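Local coordinates for protein lipid II:glycine glycyltransferase (Staphylococcus aureus, PDB 6SNR) that probably transfers the first glycine of the pentaglycine cross-bridge from glycyl-tRNA to the lysine side chain of membrane-bound lipid II, at residues R74-D79 and N87-S92; Q258-S263 and K268-M273; S305-M310 and H334-T339. All coordinates share one frame; numbering follows the deposited sequence.

Interaction 1 (R74-D79 and N87-S92); sequences RGFVVD and NALLDS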
loop_
_atom_site.group_PDB
_atom_site.type_symbol
_atom_site.label_atom_id
_atom_site.label_comp_id
_atom_site.label_asym_id
_atom_site.label_seq_id
_atom_site.Cartn_x
_atom_site.Cartn_y
_atom_site.Cartn_z
ATOM N N ARG A 74 -3.226 13.503 8.753
ATOM C CA ARG A 74 -3.404 12.316 9.593
ATOM C C ARG A 74 -2.918 12.471 11.058
ATOM O O ARG A 74 -2.656 11.507 11.744
ATOM C CB ARG A 74 -2.795 11.073 8.920
ATOM C CG ARG A 74 -3.528 10.673 7.630
ATOM C CD ARG A 74 -4.757 9.923 7.980
ATOM N NE ARG A 74 -5.453 9.367 6.804
ATOM C CZ ARG A 74 -6.717 9.616 6.462
ATOM N NH1 ARG A 74 -7.464 10.471 7.151
ATOM N NH2 ARG A 74 -7.216 8.931 5.400
ATOM N N GLY A 75 -2.893 13.714 11.536
ATOM C CA GLY A 75 -2.780 14.019 12.969
ATOM C C GLY A 75 -4.038 14.686 13.468
ATOM O O GLY A 75 -5.030 14.752 12.716
ATOM N N PHE A 76 -4.049 15.181 14.719
ATOM C CA PHE A 76 -3.027 14.912 15.730
ATOM C C PHE A 76 -2.878 13.423 16.074
ATOM O O PHE A 76 -3.830 12.632 15.978
ATOM C CB PHE A 76 -3.400 15.570 17.069
ATOM C CG PHE A 76 -3.899 17.000 16.999
ATOM C CD1 PHE A 76 -3.025 18.069 16.822
ATOM C CD2 PHE A 76 -5.249 17.272 17.147
ATOM C CE1 PHE A 76 -3.466 19.367 16.846
ATOM C CE2 PHE A 76 -5.710 18.576 17.165
ATOM C CZ PHE A 76 -4.820 19.625 17.027
ATOM N N VAL A 77 -1.694 13.040 16.521
ATOM C CA VAL A 77 -1.398 11.673 16.973
ATOM C C VAL A 77 -1.536 11.635 18.491
ATOM O O VAL A 77 -0.602 11.956 19.255
ATOM C CB VAL A 77 -0.047 11.176 16.486
ATOM C CG1 VAL A 77 0.166 9.737 16.934
ATOM C CG2 VAL A 77 0.060 11.285 14.973
ATOM N N VAL A 78 -2.743 11.277 18.907
ATOM C CA VAL A 78 -3.177 11.365 20.294
ATOM C C VAL A 78 -4.398 10.471 20.487
ATOM O O VAL A 78 -5.105 10.205 19.555
ATOM C CB VAL A 78 -3.477 12.820 20.714
ATOM C CG1 VAL A 78 -4.722 13.412 20.061
ATOM C CG2 VAL A 78 -3.569 12.934 22.226
ATOM N N ASP A 79 -4.609 10.020 21.712
ATOM C CA ASP A 79 -5.877 9.414 22.127
ATOM C C ASP A 79 -6.912 10.543 22.244
ATOM O O ASP A 79 -6.769 11.419 23.101
ATOM C CB ASP A 79 -5.646 8.646 23.438
ATOM C CG ASP A 79 -6.907 7.999 24.001
ATOM O OD1 ASP A 79 -8.020 8.194 23.455
ATOM O OD2 ASP A 79 -6.760 7.286 25.023
ATOM N N ASN A 87 -6.388 19.135 24.168
ATOM C CA ASN A 87 -6.388 20.597 24.314
ATOM C C ASN A 87 -4.999 21.212 24.243
ATOM O O ASN A 87 -4.789 22.276 23.664
ATOM C CB ASN A 87 -7.045 20.974 25.662
ATOM C CG ASN A 87 -6.982 22.463 25.968
ATOM O OD1 ASN A 87 -6.278 22.876 26.919
ATOM N ND2 ASN A 87 -7.697 23.276 25.190
ATOM N N ALA A 88 -4.038 20.544 24.874
ATOM C CA ALA A 88 -2.672 21.047 24.860
ATOM C C ALA A 88 -2.063 21.065 23.471
ATOM O O ALA A 88 -1.387 22.018 23.076
ATOM C CB ALA A 88 -1.822 20.264 25.794
ATOM N N LEU A 89 -2.319 19.999 22.701
ATOM C CA LEU A 89 -1.929 20.018 21.308
ATOM C C LEU A 89 -2.553 21.154 20.515
ATOM O O LEU A 89 -1.849 21.823 19.711
ATOM C CB LEU A 89 -2.231 18.645 20.638
ATOM C CG LEU A 89 -1.329 17.515 21.076
ATOM C CD1 LEU A 89 -1.911 16.172 20.696
ATOM C CD2 LEU A 89 0.074 17.657 20.517
ATOM N N LEU A 90 -3.864 21.390 20.693
ATOM C CA LEU A 90 -4.492 22.550 20.005
ATOM C C LEU A 90 -3.856 23.897 20.434
ATOM O O LEU A 90 -3.567 24.733 19.598
ATOM C CB LEU A 90 -6.017 22.550 20.193
ATOM C CG LEU A 90 -6.776 23.686 19.503
ATOM C CD1 LEU A 90 -6.540 23.783 18.006
ATOM C CD2 LEU A 90 -8.290 23.558 19.810
ATOM N N ASP A 91 -3.628 24.068 21.734
ATOM C CA ASP A 91 -2.981 25.272 22.243
ATOM C C ASP A 91 -1.642 25.518 21.528
ATOM O O ASP A 91 -1.385 26.617 20.998
ATOM C CB ASP A 91 -2.759 25.181 23.754
ATOM C CG ASP A 91 -4.037 25.426 24.607
ATOM O OD1 ASP A 91 -5.116 25.859 24.109
ATOM O OD2 ASP A 91 -3.928 25.187 25.832
ATOM N N SER A 92 -0.809 24.473 21.469
ATOM C CA SER A 92 0.480 24.587 20.785
ATOM C C SER A 92 0.361 24.850 19.299
ATOM O O SER A 92 1.125 25.637 18.734
ATOM C CB SER A 92 1.367 23.359 21.044
ATOM O OG SER A 92 1.677 23.242 22.437
#
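Phe76 and Leu89 form the main contact between the segment 74-79, near the end of strand 68-78, and the helix turn at 87-92. Their side chains run past each other in opposite directions. The Phe76 chain can be followed outward. Its CB lies 4.0 Å from CD1 of Leu89, so the base of the phenylalanine meets the tip of the leucine. The ring then turns one face to the helix. CD1 of the ring is 3.9 Å from Leu89 CB, and CE1 also lies near this methylene. Leu89 CB stands 4.2 Å from the ring centroid and 23° off the ring normal. This is a CH-pi contact over the face, offset toward the rim. At the far end, Phe76 CZ comes within 4.5 Å of Leu90 CB and also approaches the backbone at Leu90 N.

The chi1 of Phe76 is -45°, with CG opposite the carbonyl carbon, and this sends the ring out to the helix.

Val78 makes the second contact. Its side chain and that of Leu89 reach toward each other, tip to tip. Leu89 CD1 is 3.7 Å from Val78 CB and packs close to both valine methyls. One leucine methyl therefore meets Val78 and the base of Phe76 together.

All four touching residues are buried, and no hydrogen bond joins the two segments. Through Leu89, which packs on Ile43 and Val45, the helix also lies against strand 39-47 of the same sheet. Phe76 separately touches Ala55 of strand 50-61. Strand 68-78, helix 83-99 and strand 102-107 make a beta-alpha-beta unit, and this contact is the apolar packing of its helix on the first strand, consistent with the GNAT-like domains of FemABX proteins.

Interaction 2 (Q258-S263 and K268-M273); sequences QKMETS and KKAQNM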
loop_
_atom_site.group_PDB
_atom_site.type_symbol
_atom_site.label_atom_id
_atom_site.label_comp_id
_atom_site.label_asym_id
_atom_site.label_seq_id
_atom_site.Cartn_x
_atom_site.Cartn_y
_atom_site.Cartn_z
ATOM N N GLN A 258 8.666 -50.500 -14.618
ATOM C CA GLN A 258 9.102 -51.566 -13.727
ATOM C C GLN A 258 7.920 -52.287 -13.081
ATOM O O GLN A 258 7.966 -53.499 -12.916
ATOM C CB GLN A 258 10.080 -51.024 -12.684
ATOM C CG GLN A 258 11.438 -50.677 -13.275
ATOM C CD GLN A 258 12.072 -51.849 -14.001
ATOM O OE1 GLN A 258 12.474 -52.828 -13.375
ATOM N NE2 GLN A 258 12.143 -51.767 -15.335
ATOM N N LYS A 259 6.851 -51.567 -12.748
ATOM C CA LYS A 259 5.623 -52.228 -12.256
ATOM C C LYS A 259 4.957 -53.082 -13.338
ATOM O O LYS A 259 4.489 -54.199 -13.083
ATOM C CB LYS A 259 4.637 -51.197 -11.691
ATOM C CG LYS A 259 5.107 -50.555 -10.390
ATOM C CD LYS A 259 4.533 -51.228 -9.147
ATOM C CE LYS A 259 3.348 -50.448 -8.581
ATOM N NZ LYS A 259 3.770 -49.194 -7.880
ATOM N N MET A 260 4.949 -52.562 -14.566
ATOM C CA MET A 260 4.372 -53.264 -15.711
ATOM C C MET A 260 5.007 -54.633 -15.974
ATOM O O MET A 260 4.320 -55.602 -16.295
ATOM C CB MET A 260 4.507 -52.381 -16.962
ATOM C CG MET A 260 3.583 -52.742 -18.099
ATOM S SD MET A 260 3.628 -51.545 -19.459
ATOM C CE MET A 260 3.014 -50.074 -18.704
ATOM N N GLU A 261 6.324 -54.686 -15.824
ATOM C CA GLU A 261 7.121 -55.872 -16.107
ATOM C C GLU A 261 7.031 -56.894 -14.974
ATOM O O GLU A 261 7.262 -58.088 -15.199
ATOM C CB GLU A 261 8.580 -55.460 -16.333
ATOM C CG GLU A 261 8.771 -54.675 -17.623
ATOM C CD GLU A 261 10.062 -53.861 -17.674
ATOM O OE1 GLU A 261 10.845 -53.910 -16.694
ATOM O OE2 GLU A 261 10.292 -53.167 -18.706
ATOM N N THR A 262 6.725 -56.415 -13.772
ATOM C CA THR A 262 6.658 -57.272 -12.588
ATOM C C THR A 262 5.253 -57.588 -12.102
ATOM O O THR A 262 5.077 -58.523 -11.313
ATOM C CB THR A 262 7.427 -56.690 -11.381
ATOM O OG1 THR A 262 6.860 -55.442 -10.939
ATOM C CG2 THR A 262 8.890 -56.513 -11.695
ATOM N N SER A 263 4.255 -56.817 -12.532
ATOM C CA SER A 263 2.918 -56.966 -11.974
ATOM C C SER A 263 1.847 -56.958 -13.057
ATOM O O SER A 263 1.401 -55.904 -13.498
ATOM C CB SER A 263 2.644 -55.884 -10.938
ATOM O OG SER A 263 1.368 -56.095 -10.349
ATOM N N LYS A 268 -2.182 -52.634 -17.231
ATOM C CA LYS A 268 -3.063 -51.746 -17.995
ATOM C C LYS A 268 -3.006 -50.323 -17.414
ATOM O O LYS A 268 -2.874 -49.322 -18.138
ATOM C CB LYS A 268 -4.486 -52.311 -17.961
ATOM C CG LYS A 268 -5.403 -51.914 -19.073
ATOM C CD LYS A 268 -6.775 -52.578 -18.904
ATOM C CE LYS A 268 -6.790 -54.052 -19.306
ATOM N NZ LYS A 268 -8.191 -54.583 -19.475
ATOM N N LYS A 269 -3.066 -50.221 -16.090
ATOM C CA LYS A 269 -2.924 -48.935 -15.395
ATOM C C LYS A 269 -1.563 -48.241 -15.619
ATOM O O LYS A 269 -1.474 -47.028 -15.810
ATOM C CB LYS A 269 -3.092 -49.125 -13.878
ATOM N N ALA A 270 -0.503 -49.047 -15.556
ATOM C CA ALA A 270 0.846 -48.548 -15.778
ATOM C C ALA A 270 1.009 -47.881 -17.148
ATOM O O ALA A 270 1.608 -46.809 -17.262
ATOM C CB ALA A 270 1.864 -49.679 -15.602
ATOM N N GLN A 271 0.478 -48.524 -18.160
ATOM C CA GLN A 271 0.643 -48.022 -19.526
ATOM C C GLN A 271 -0.124 -46.751 -19.676
ATOM O O GLN A 271 0.335 -45.804 -20.345
ATOM C CB GLN A 271 0.221 -49.064 -20.551
ATOM C CG GLN A 271 0.418 -48.576 -21.981
ATOM C CD GLN A 271 1.863 -48.248 -22.294
ATOM O OE1 GLN A 271 2.211 -47.120 -22.735
ATOM N NE2 GLN A 271 2.719 -49.209 -22.084
ATOM N N ASN A 272 -1.296 -46.716 -19.025
ATOM C CA ASN A 272 -2.069 -45.495 -18.982
ATOM C C ASN A 272 -1.287 -44.340 -18.386
ATOM O O ASN A 272 -1.218 -43.225 -18.932
ATOM C CB ASN A 272 -3.371 -45.742 -18.197
ATOM C CG ASN A 272 -4.355 -44.605 -18.338
ATOM O OD1 ASN A 272 -4.735 -43.971 -17.356
ATOM N ND2 ASN A 272 -4.759 -44.331 -19.551
ATOM N N MET A 273 -0.593 -44.591 -17.269
ATOM C CA MET A 273 0.144 -43.534 -16.596
ATOM C C MET A 273 1.376 -43.145 -17.407
ATOM O O MET A 273 1.793 -41.984 -17.443
ATOM C CB MET A 273 0.532 -43.968 -15.176
ATOM C CG MET A 273 -0.678 -44.304 -14.300
ATOM S SD MET A 273 -1.596 -42.857 -13.757
ATOM C CE MET A 273 -3.256 -43.174 -14.336
#
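Met260 reaches across to Ala270 and Gln271, and its side chain carries almost the whole contact. The tight part is apolar. Met260 CB faces Ala270 CB at 4.0 Å, an ordinary packing distance. The CA atoms of these two residues are only 5.9 Å apart, and the small alanine side chain lets the helices come this close. Met260 has CG trans to its backbone N (chi1 -161°), and the chain stays extended until it bends at chi3. As modelled, the bend places CE beside Ala270 and Gln271. Met260 CE is then 3.3 Å from Ala270 CB and 3.0 Å from Gln271 N, which is too short, so its exact position is doubtful.

The two segments belong to helices 235-262 and 267-297, which pair as a long helical hairpin. It projects from the globular body, like the antiparallel coiled-coil arm of FemA. The contact lies at the turn end of this arm. Ala267 and Ile274 extend the apolar strip around Met260, and Ala270 also packs on Trp256.

The outer side is polar and loosely built. Gln258 and Thr262 on one helix and Asn272 on the other are exposed. Where the first helix ends, Thr262 OG1 bonds back to Gln258 O at 3.0 Å. Lys259 turns its chain end away from the second helix and makes a cation-pi contact with Trp256.

Interaction 3 (S305-M310 and H334-T339); sequences SGALLM and HHMQYT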
loop_
_atom_site.group_PDB
_atom_site.type_symbol
_atom_site.label_atom_id
_atom_site.label_comp_id
_atom_site.label_asym_id
_atom_site.label_seq_id
_atom_site.Cartn_x
_atom_site.Cartn_y
_atom_site.Cartn_z
ATOM N N SER A 305 5.316 -6.301 -13.546
ATOM C CA SER A 305 4.571 -5.433 -12.644
ATOM C C SER A 305 5.504 -4.893 -11.576
ATOM O O SER A 305 6.610 -5.370 -11.410
ATOM C CB SER A 305 3.389 -6.149 -12.014
ATOM O OG SER A 305 3.764 -7.189 -11.144
ATOM N N GLY A 306 5.026 -3.917 -10.822
ATOM C CA GLY A 306 5.818 -3.337 -9.737
ATOM C C GLY A 306 4.919 -2.539 -8.809
ATOM O O GLY A 306 3.766 -2.187 -9.166
ATOM N N ALA A 307 5.420 -2.327 -7.586
ATOM C CA ALA A 307 4.672 -1.566 -6.612
ATOM C C ALA A 307 5.555 -0.987 -5.526
ATOM O O ALA A 307 6.622 -1.507 -5.219
ATOM C CB ALA A 307 3.641 -2.462 -5.987
ATOM N N LEU A 308 5.056 0.099 -4.919
ATOM C CA LEU A 308 5.672 0.704 -3.751
ATOM C C LEU A 308 4.861 0.422 -2.488
ATOM O O LEU A 308 3.646 0.653 -2.480
ATOM C CB LEU A 308 5.781 2.191 -4.010
ATOM C CG LEU A 308 6.856 2.695 -4.976
ATOM C CD1 LEU A 308 6.651 4.183 -5.305
ATOM C CD2 LEU A 308 8.238 2.479 -4.410
ATOM N N LEU A 309 5.537 -0.070 -1.438
ATOM C CA LEU A 309 4.960 -0.497 -0.169
ATOM C C LEU A 309 5.585 0.367 0.924
ATOM O O LEU A 309 6.798 0.461 1.007
ATOM C CB LEU A 309 5.313 -1.955 0.122
ATOM C CG LEU A 309 4.811 -2.601 1.392
ATOM C CD1 LEU A 309 3.297 -2.674 1.368
ATOM C CD2 LEU A 309 5.445 -3.983 1.624
ATOM N N MET A 310 4.747 1.067 1.694
ATOM C CA MET A 310 5.227 1.948 2.783
ATOM C C MET A 310 4.875 1.404 4.120
ATOM O O MET A 310 3.975 0.570 4.251
ATOM C CB MET A 310 4.565 3.347 2.670
ATOM C CG MET A 310 4.500 3.940 1.305
ATOM S SD MET A 310 6.043 3.969 0.397
ATOM C CE MET A 310 5.646 2.884 -0.900
ATOM N N HIS A 334 -1.202 -10.497 -8.986
ATOM C CA HIS A 334 -1.686 -11.350 -7.896
ATOM C C HIS A 334 -0.551 -11.958 -7.102
ATOM O O HIS A 334 -0.614 -12.032 -5.859
ATOM C CB HIS A 334 -2.567 -12.492 -8.473
ATOM C CG HIS A 334 -3.796 -12.003 -9.154
ATOM N ND1 HIS A 334 -3.776 -11.443 -10.413
ATOM C CD2 HIS A 334 -5.083 -11.963 -8.753
ATOM C CE1 HIS A 334 -4.999 -11.095 -10.753
ATOM N NE2 HIS A 334 -5.809 -11.407 -9.760
ATOM N N HIS A 335 0.521 -12.345 -7.802
ATOM C CA HIS A 335 1.723 -12.823 -7.156
ATOM C C HIS A 335 2.344 -11.721 -6.281
ATOM O O HIS A 335 2.637 -11.935 -5.093
ATOM C CB HIS A 335 2.733 -13.301 -8.217
ATOM C CG HIS A 335 3.785 -14.190 -7.668
ATOM N ND1 HIS A 335 4.849 -14.657 -8.425
ATOM C CD2 HIS A 335 3.976 -14.665 -6.425
ATOM C CE1 HIS A 335 5.644 -15.372 -7.662
ATOM N NE2 HIS A 335 5.131 -15.406 -6.447
ATOM N N MET A 336 2.446 -10.543 -6.903
ATOM C CA MET A 336 2.961 -9.325 -6.232
ATOM C C MET A 336 2.223 -8.973 -4.937
ATOM O O MET A 336 2.875 -8.834 -3.862
ATOM C CB MET A 336 2.909 -8.116 -7.173
ATOM C CG MET A 336 3.911 -7.032 -6.789
ATOM S SD MET A 336 3.906 -5.741 -8.049
ATOM C CE MET A 336 2.270 -5.107 -8.083
ATOM N N GLN A 337 0.904 -8.927 -5.012
ATOM C CA GLN A 337 0.081 -8.558 -3.817
ATOM C C GLN A 337 0.300 -9.510 -2.658
ATOM O O GLN A 337 0.558 -9.091 -1.526
ATOM C CB GLN A 337 -1.400 -8.479 -4.112
ATOM C CG GLN A 337 -1.801 -7.284 -4.951
ATOM C CD GLN A 337 -1.566 -5.951 -4.240
ATOM O OE1 GLN A 337 -1.450 -5.898 -3.004
ATOM N NE2 GLN A 337 -1.546 -4.867 -5.022
ATOM N N TYR A 338 0.182 -10.811 -2.906
ATOM C CA TYR A 338 0.301 -11.768 -1.829
ATOM C C TYR A 338 1.709 -11.753 -1.217
ATOM O O TYR A 338 1.868 -11.846 -0.007
ATOM C CB TYR A 338 -0.080 -13.171 -2.387
ATOM C CG TYR A 338 -0.069 -14.306 -1.375
ATOM C CD1 TYR A 338 -0.875 -14.268 -0.247
ATOM C CD2 TYR A 338 0.676 -15.467 -1.596
ATOM C CE1 TYR A 338 -0.929 -15.321 0.668
ATOM C CE2 TYR A 338 0.624 -16.534 -0.685
ATOM C CZ TYR A 338 -0.177 -16.443 0.440
ATOM O OH TYR A 338 -0.256 -17.478 1.360
ATOM N N THR A 339 2.741 -11.664 -2.071
ATOM C CA THR A 339 4.139 -11.567 -1.625
ATOM C C THR A 339 4.344 -10.330 -0.712
ATOM O O THR A 339 5.001 -10.441 0.332
ATOM C CB THR A 339 5.111 -11.546 -2.807
ATOM O OG1 THR A 339 4.931 -12.757 -3.575
ATOM C CG2 THR A 339 6.495 -11.518 -2.305
#
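Strand 305-310 and helix 334-339 run in nearly the same direction, their axes 29° apart and 8.9 Å away at closest approach. Gly306 and Met336 have the nearest CA atoms. Met336 reaches across to the strand with its side chain, and it makes all the close contacts.

Ser305 and Ala307 point their CB atoms toward the helix. Gly306, between them, has no side chain, and the sulfur of Met336 lies against its backbone. Met336 SD sits 3.4 Å from Gly306 C and 3.4 Å from Ser305 OG. The methyl turns across the strand. Met336 CE is 3.6 Å from Ala307 CB and 3.5 Å from Gly306 O. The chain of Met336 is extended through chi1 and chi2. The bend at chi3 (60°) then swings CE across the strand.

Strand 302-312 pairs antiparallel with strand 315-323, which leads through helix 332-347 into the parallel strand 351-356. That crossover is a beta-alpha-beta unit, and its helix packs on the sheet here. Met336 also touches Val231 on strand 226-233, the other neighbour of strand 302-312. Further along, Ala307 meets Met340 and Leu309 meets Tyr343 of the same helix.

Ser305 OG is buried with no hydrogen-bond partner in the model, and the methionine sulfur is its close neighbour. On the helix, His335 O is gripped twice by Thr339. It accepts from the backbone N and from OG1, which lies 2.9 Å away and 42° out of the carbonyl plane. The His335 ring leads away from the strand, where ND1 bonds to Thr179.

How the interactions relate
Interactions 1 and 3 are buried, and each packs a helix on a beta-sheet, but the two sheets are different. Their centres are 34 Å apart and they do not touch. Interaction 2 is only partly buried. It joins two helices far out on the arm, with its centre about 53 Å from the centre of the chain. Helix 267-297 of that arm leads directly into strand 302-312 of interaction 3. No hydrogen bond crosses any of the three contacts. Interaction 1 uses an aromatic face and branched aliphatic groups. Interactions 2 and 3 each depend on one methionine, which meets alanine and glutamine beside solvent in interaction 2, and serine, glycine and alanine in the core in interaction 3.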